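Local coordinates for serine acetyltransferase (Bacteroides vulgatus ATCC 8482, PDB 3F1X), which probably transfers an acetyl group from acetyl-CoA to L-serine, the first step of cysteine biosynthesis, at residues A156-L170 with I191-I205. Sequence-based numbering, arbitrary orientation.
Sequences AIRAISNYRIAHELL and IDIHPGAQIGHHFTI
With CG anti to the backbone N (chi1 157°), Y163 carries its ring off the helix toward the coil, against I193 and I199, and its hydroxyl donates to A197 O at 2.6 Å, from above the carbonyl plane. I199 CD1 sits over one face of the ring as a CH-pi contact, 4.0 Å from the centroid, while I193 CG2 comes within 3.4 Å of Y163 CD1, the two side chains crossing at about a right angle. The same hydroxyl takes a hydrogen bond from a water that also accepts from I199 N, tying the phenol to strand 198-199.

Residues 191-205 form the first coil of the three-sided left-handed beta-helix of hexapeptide acyltransferases, strands 192-193, 198-199 and 204-206 each being an outermost strand of a parallel sheet, and helix 155-171 of the helical N-terminal part packs against this first coil.

R164, extended from CG to NE, reaches the corner after strand 198-199 and donates twice to consecutive carbonyls: NH1 to I199 O at 3.0 Å, nearly straight at 165°, and NH2 to G200 O at 2.8 Å, more bent. NE also forms a salt bridge to D133 of helix 123-139, which accepts from F203 N as well.

Toward the helix start the packing turns apolar. I160 CD1 lies 3.7 Å from F203 CD2, A159 CB meets I191 CD1, and A156 CB rests against I205. At the other end P195, in the type I turn H194-A197, packs its CB 4.1 Å from A166 CB.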
loop_
_atom_site.group_PDB
_atom_site.type_symbol
_atom_site.label_atom_id
_atom_site.label_comp_id
_atom_site.label_asym_id
_atom_site.label_seq_id
_atom_site.Cartn_x
_atom_site.Cartn_y
_atom_site.Cartn_z
ATOM N N ALA A 156 26.763 4.094 -8.390
ATOM C CA ALA A 156 27.413 5.303 -8.875
ATOM C C ALA A 156 26.580 6.048 -9.913
ATOM O O ALA A 156 26.447 7.268 -9.845
ATOM C CB ALA A 156 28.778 4.965 -9.449
ATOM N N ILE A 157 26.018 5.322 -10.875
ATOM C CA ILE A 157 25.211 5.956 -11.908
ATOM C C ILE A 157 24.007 6.660 -11.301
ATOM O O ILE A 157 23.598 7.713 -11.773
ATOM C CB ILE A 157 24.714 4.940 -12.951
ATOM C CG1 ILE A 157 25.908 4.301 -13.649
ATOM C CG2 ILE A 157 23.843 5.644 -13.997
ATOM C CD1 ILE A 157 26.746 5.282 -14.445
ATOM N N ARG A 158 23.451 6.071 -10.247
ATOM C CA ARG A 158 22.303 6.644 -9.566
ATOM C C ARG A 158 22.685 7.946 -8.878
ATOM O O ARG A 158 21.959 8.934 -8.963
ATOM C CB ARG A 158 21.745 5.644 -8.545
ATOM C CG ARG A 158 21.108 4.439 -9.202
ATOM C CD ARG A 158 20.696 3.364 -8.210
ATOM N NE ARG A 158 20.091 2.219 -8.892
ATOM C CZ ARG A 158 19.640 1.130 -8.275
ATOM N NH1 ARG A 158 19.103 0.136 -8.976
ATOM N NH2 ARG A 158 19.728 1.034 -6.954
ATOM N N ALA A 159 23.831 7.946 -8.198
ATOM C CA ALA A 159 24.299 9.147 -7.506
ATOM C C ALA A 159 24.635 10.241 -8.516
ATOM O O ALA A 159 24.247 11.393 -8.344
ATOM C CB ALA A 159 25.528 8.820 -6.660
ATOM N N ILE A 160 25.355 9.875 -9.571
ATOM C CA ILE A 160 25.740 10.839 -10.598
ATOM C C ILE A 160 24.498 11.383 -11.311
ATOM O O ILE A 160 24.427 12.569 -11.636
ATOM C CB ILE A 160 26.717 10.194 -11.616
ATOM C CG1 ILE A 160 28.024 9.842 -10.907
ATOM C CG2 ILE A 160 27.011 11.153 -12.776
ATOM C CD1 ILE A 160 28.947 8.970 -11.720
ATOM N N SER A 161 23.516 10.520 -11.545
ATOM C CA SER A 161 22.279 10.950 -12.186
ATOM C C SER A 161 21.578 11.964 -11.293
ATOM O O SER A 161 21.181 13.033 -11.758
ATOM C CB SER A 161 21.353 9.758 -12.425
ATOM O OG SER A 161 21.913 8.866 -13.361
ATOM N N ASN A 162 21.434 11.630 -10.008
ATOM C CA ASN A 162 20.778 12.529 -9.056
ATOM C C ASN A 162 21.520 13.868 -9.024
ATOM O O ASN A 162 20.903 14.936 -9.005
ATOM C CB ASN A 162 20.760 11.924 -7.639
ATOM C CG ASN A 162 19.578 10.984 -7.403
ATOM O OD1 ASN A 162 19.286 10.111 -8.220
ATOM N ND2 ASN A 162 18.906 11.151 -6.264
ATOM N N TYR A 163 22.849 13.800 -9.004
ATOM C CA TYR A 163 23.675 15.005 -8.997
ATOM C C TYR A 163 23.398 15.898 -10.213
ATOM O O TYR A 163 23.094 17.082 -10.063
ATOM C CB TYR A 163 25.171 14.654 -8.988
ATOM C CG TYR A 163 26.012 15.784 -9.528
ATOM C CD1 TYR A 163 26.174 16.962 -8.809
ATOM C CD2 TYR A 163 26.541 15.726 -10.816
ATOM C CE1 TYR A 163 26.840 18.066 -9.368
ATOM C CE2 TYR A 163 27.199 16.821 -11.379
ATOM C CZ TYR A 163 27.340 17.982 -10.652
ATOM O OH TYR A 163 27.969 19.059 -11.231
ATOM N N ARG A 164 23.519 15.343 -11.418
ATOM C CA ARG A 164 23.285 16.149 -12.618
ATOM C C ARG A 164 21.869 16.705 -12.659
ATOM O O ARG A 164 21.643 17.800 -13.166
ATOM C CB ARG A 164 23.602 15.346 -13.884
ATOM C CG ARG A 164 25.085 14.976 -13.993
ATOM C CD ARG A 164 25.486 14.674 -15.431
ATOM N NE ARG A 164 26.822 14.083 -15.541
ATOM C CZ ARG A 164 27.961 14.740 -15.347
ATOM N NH1 ARG A 164 27.947 16.029 -15.028
ATOM N NH2 ARG A 164 29.117 14.106 -15.474
ATOM N N ILE A 165 20.916 15.964 -12.110
ATOM C CA ILE A 165 19.542 16.440 -12.069
ATOM C C ILE A 165 19.455 17.632 -11.112
ATOM O O ILE A 165 18.857 18.672 -11.433
ATOM C CB ILE A 165 18.585 15.325 -11.592
ATOM C CG1 ILE A 165 18.384 14.303 -12.709
ATOM C CG2 ILE A 165 17.251 15.923 -11.157
ATOM C CD1 ILE A 165 17.646 13.061 -12.288
ATOM N N ALA A 166 20.080 17.478 -9.946
ATOM C CA ALA A 166 20.078 18.507 -8.922
ATOM C C ALA A 166 20.838 19.752 -9.360
ATOM O O ALA A 166 20.407 20.867 -9.090
ATOM C CB ALA A 166 20.669 17.953 -7.616
ATOM N N HIS A 167 21.959 19.556 -10.044
ATOM C CA HIS A 167 22.770 20.672 -10.512
ATOM C C HIS A 167 21.970 21.569 -11.452
ATOM O O HIS A 167 21.988 22.788 -11.316
ATOM C CB HIS A 167 24.018 20.159 -11.227
ATOM C CG HIS A 167 25.012 21.231 -11.565
ATOM N ND1 HIS A 167 25.391 21.516 -12.859
ATOM C CD2 HIS A 167 25.733 22.061 -10.773
ATOM C CE1 HIS A 167 26.303 22.473 -12.851
ATOM N NE2 HIS A 167 26.529 22.821 -11.597
ATOM N N GLU A 168 21.269 20.953 -12.397
ATOM C CA GLU A 168 20.462 21.683 -13.367
ATOM C C GLU A 168 19.388 22.498 -12.645
ATOM O O GLU A 168 19.147 23.662 -12.967
ATOM C CB GLU A 168 19.831 20.694 -14.357
ATOM C CG GLU A 168 19.022 21.334 -15.478
ATOM C CD GLU A 168 19.765 22.468 -16.177
ATOM O OE1 GLU A 168 20.941 22.278 -16.565
ATOM O OE2 GLU A 168 19.165 23.553 -16.346
ATOM N N LEU A 169 18.760 21.881 -11.651
ATOM C CA LEU A 169 17.735 22.546 -10.858
ATOM C C LEU A 169 18.361 23.744 -10.129
ATOM O O LEU A 169 17.744 24.800 -10.006
ATOM C CB LEU A 169 17.140 21.547 -9.857
ATOM C CG LEU A 169 15.696 21.050 -10.001
ATOM C CD1 LEU A 169 15.148 21.288 -11.390
ATOM C CD2 LEU A 169 15.652 19.565 -9.650
ATOM N N LEU A 170 19.594 23.577 -9.656
ATOM C CA LEU A 170 20.289 24.654 -8.960
ATOM C C LEU A 170 20.548 25.785 -9.944
ATOM O O LEU A 170 20.299 26.950 -9.646
ATOM C CB LEU A 170 21.625 24.168 -8.392
ATOM C CG LEU A 170 22.441 25.206 -7.617
ATOM C CD1 LEU A 170 21.734 25.533 -6.311
ATOM C CD2 LEU A 170 23.837 24.663 -7.335
ATOM N N ILE A 191 27.242 7.994 -1.463
ATOM C CA ILE A 191 27.968 8.975 -2.275
ATOM C C ILE A 191 27.341 10.358 -2.081
ATOM O O ILE A 191 26.178 10.569 -2.421
ATOM C CB ILE A 191 27.913 8.593 -3.782
ATOM C CG1 ILE A 191 28.458 7.186 -3.980
ATOM C CG2 ILE A 191 28.747 9.576 -4.605
ATOM C CD1 ILE A 191 28.237 6.614 -5.361
ATOM N N ASP A 192 28.127 11.288 -1.541
ATOM C CA ASP A 192 27.666 12.647 -1.253
ATOM C C ASP A 192 28.297 13.703 -2.162
ATOM O O ASP A 192 29.466 14.069 -2.003
ATOM C CB ASP A 192 27.946 12.966 0.226
ATOM C CG ASP A 192 27.372 14.307 0.676
ATOM O OD1 ASP A 192 26.284 14.692 0.204
ATOM O OD2 ASP A 192 28.008 14.971 1.526
ATOM N N ILE A 193 27.509 14.182 -3.121
ATOM C CA ILE A 193 27.950 15.194 -4.081
ATOM C C ILE A 193 27.099 16.451 -3.894
ATOM O O ILE A 193 25.882 16.393 -4.049
ATOM C CB ILE A 193 27.747 14.711 -5.544
ATOM C CG1 ILE A 193 28.362 13.324 -5.739
ATOM C CG2 ILE A 193 28.386 15.712 -6.518
ATOM C CD1 ILE A 193 27.987 12.668 -7.061
ATOM N N HIS A 194 27.729 17.578 -3.564
ATOM C CA HIS A 194 26.981 18.827 -3.383
ATOM C C HIS A 194 26.497 19.275 -4.752
ATOM O O HIS A 194 27.250 19.259 -5.718
ATOM C CB HIS A 194 27.856 19.929 -2.779
ATOM C CG HIS A 194 27.100 21.183 -2.448
ATOM N ND1 HIS A 194 26.574 21.429 -1.196
ATOM C CD2 HIS A 194 26.756 22.247 -3.214
ATOM C CE1 HIS A 194 25.939 22.590 -1.206
ATOM N NE2 HIS A 194 26.035 23.105 -2.419
ATOM N N PRO A 195 25.230 19.695 -4.846
ATOM C CA PRO A 195 24.679 20.135 -6.125
ATOM C C PRO A 195 25.465 21.243 -6.825
ATOM O O PRO A 195 25.403 21.368 -8.043
ATOM C CB PRO A 195 23.245 20.542 -5.762
ATOM C CG PRO A 195 23.323 20.895 -4.327
ATOM C CD PRO A 195 24.235 19.835 -3.770
ATOM N N GLY A 196 26.222 22.020 -6.055
ATOM C CA GLY A 196 27.001 23.104 -6.632
ATOM C C GLY A 196 28.307 22.678 -7.281
ATOM O O GLY A 196 28.929 23.453 -8.002
ATOM N N ALA A 197 28.745 21.454 -7.024
ATOM C CA ALA A 197 29.984 20.993 -7.632
ATOM C C ALA A 197 29.832 21.065 -9.149
ATOM O O ALA A 197 28.717 21.015 -9.666
ATOM C CB ALA A 197 30.280 19.557 -7.208
ATOM N N GLN A 198 30.957 21.198 -9.847
ATOM C CA GLN A 198 30.977 21.257 -11.307
ATOM C C GLN A 198 31.702 19.993 -11.761
ATOM O O GLN A 198 32.841 19.748 -11.371
ATOM C CB GLN A 198 31.725 22.513 -11.771
ATOM C CG GLN A 198 31.838 22.680 -13.283
ATOM C CD GLN A 198 30.494 22.895 -13.965
ATOM O OE1 GLN A 198 29.675 21.977 -14.063
ATOM N NE2 GLN A 198 30.263 24.119 -14.440
ATOM N N ILE A 199 31.042 19.181 -12.578
ATOM C CA ILE A 199 31.644 17.931 -12.999
ATOM C C ILE A 199 31.570 17.663 -14.491
ATOM O O ILE A 199 30.491 17.697 -15.094
ATOM C CB ILE A 199 31.000 16.751 -12.246
ATOM C CG1 ILE A 199 31.137 16.969 -10.733
ATOM C CG2 ILE A 199 31.659 15.448 -12.658
ATOM C CD1 ILE A 199 30.527 15.851 -9.899
ATOM N N GLY A 200 32.730 17.364 -15.069
ATOM C CA GLY A 200 32.819 17.105 -16.494
ATOM C C GLY A 200 32.247 15.792 -16.996
ATOM O O GLY A 200 31.708 14.985 -16.231
ATOM N N HIS A 201 32.375 15.575 -18.301
ATOM C CA HIS A 201 31.860 14.370 -18.935
ATOM C C HIS A 201 32.681 13.136 -18.578
ATOM O O HIS A 201 33.748 13.236 -17.972
ATOM C CB HIS A 201 31.834 14.552 -20.459
ATOM C CG HIS A 201 30.792 15.517 -20.933
ATOM N ND1 HIS A 201 30.414 16.624 -20.203
ATOM C CD2 HIS A 201 30.067 15.557 -22.077
ATOM C CE1 HIS A 201 29.500 17.302 -20.873
ATOM N NE2 HIS A 201 29.272 16.676 -22.014
ATOM N N HIS A 202 32.164 11.973 -18.954
ATOM C CA HIS A 202 32.839 10.709 -18.693
ATOM C C HIS A 202 33.344 10.634 -17.256
ATOM O O HIS A 202 34.495 10.295 -17.004
ATOM C CB HIS A 202 34.003 10.532 -19.668
ATOM C CG HIS A 202 33.582 10.499 -21.104
ATOM N ND1 HIS A 202 33.287 11.638 -21.822
ATOM C CD2 HIS A 202 33.356 9.460 -21.941
ATOM C CE1 HIS A 202 32.896 11.301 -23.038
ATOM N NE2 HIS A 202 32.929 9.985 -23.137
ATOM N N PHE A 203 32.476 10.963 -16.312
ATOM C CA PHE A 203 32.843 10.918 -14.909
ATOM C C PHE A 203 32.455 9.550 -14.360
ATOM O O PHE A 203 31.412 9.013 -14.708
ATOM C CB PHE A 203 32.101 12.013 -14.139
ATOM C CG PHE A 203 32.390 12.017 -12.665
ATOM C CD1 PHE A 203 33.688 12.239 -12.194
ATOM C CD2 PHE A 203 31.367 11.809 -11.741
ATOM C CE1 PHE A 203 33.965 12.257 -10.819
ATOM C CE2 PHE A 203 31.634 11.825 -10.360
ATOM C CZ PHE A 203 32.935 12.051 -9.901
ATOM N N THR A 204 33.293 8.977 -13.512
ATOM C CA THR A 204 32.963 7.684 -12.950
ATOM C C THR A 204 33.416 7.579 -11.501
ATOM O O THR A 204 34.423 8.164 -11.105
ATOM C CB THR A 204 33.586 6.539 -13.783
ATOM O OG1 THR A 204 33.036 5.286 -13.363
ATOM C CG2 THR A 204 35.078 6.509 -13.607
ATOM N N ILE A 205 32.636 6.855 -10.711
ATOM C CA ILE A 205 32.940 6.630 -9.308
ATOM C C ILE A 205 32.883 5.122 -9.126
ATOM O O ILE A 205 31.846 4.504 -9.367
ATOM C CB ILE A 205 31.898 7.302 -8.389
ATOM C CG1 ILE A 205 32.013 8.828 -8.508
ATOM C CG2 ILE A 205 32.106 6.845 -6.954
ATOM C CD1 ILE A 205 30.937 9.606 -7.765
HETATM O O HOH W 1 28.415 19.905 -13.777
#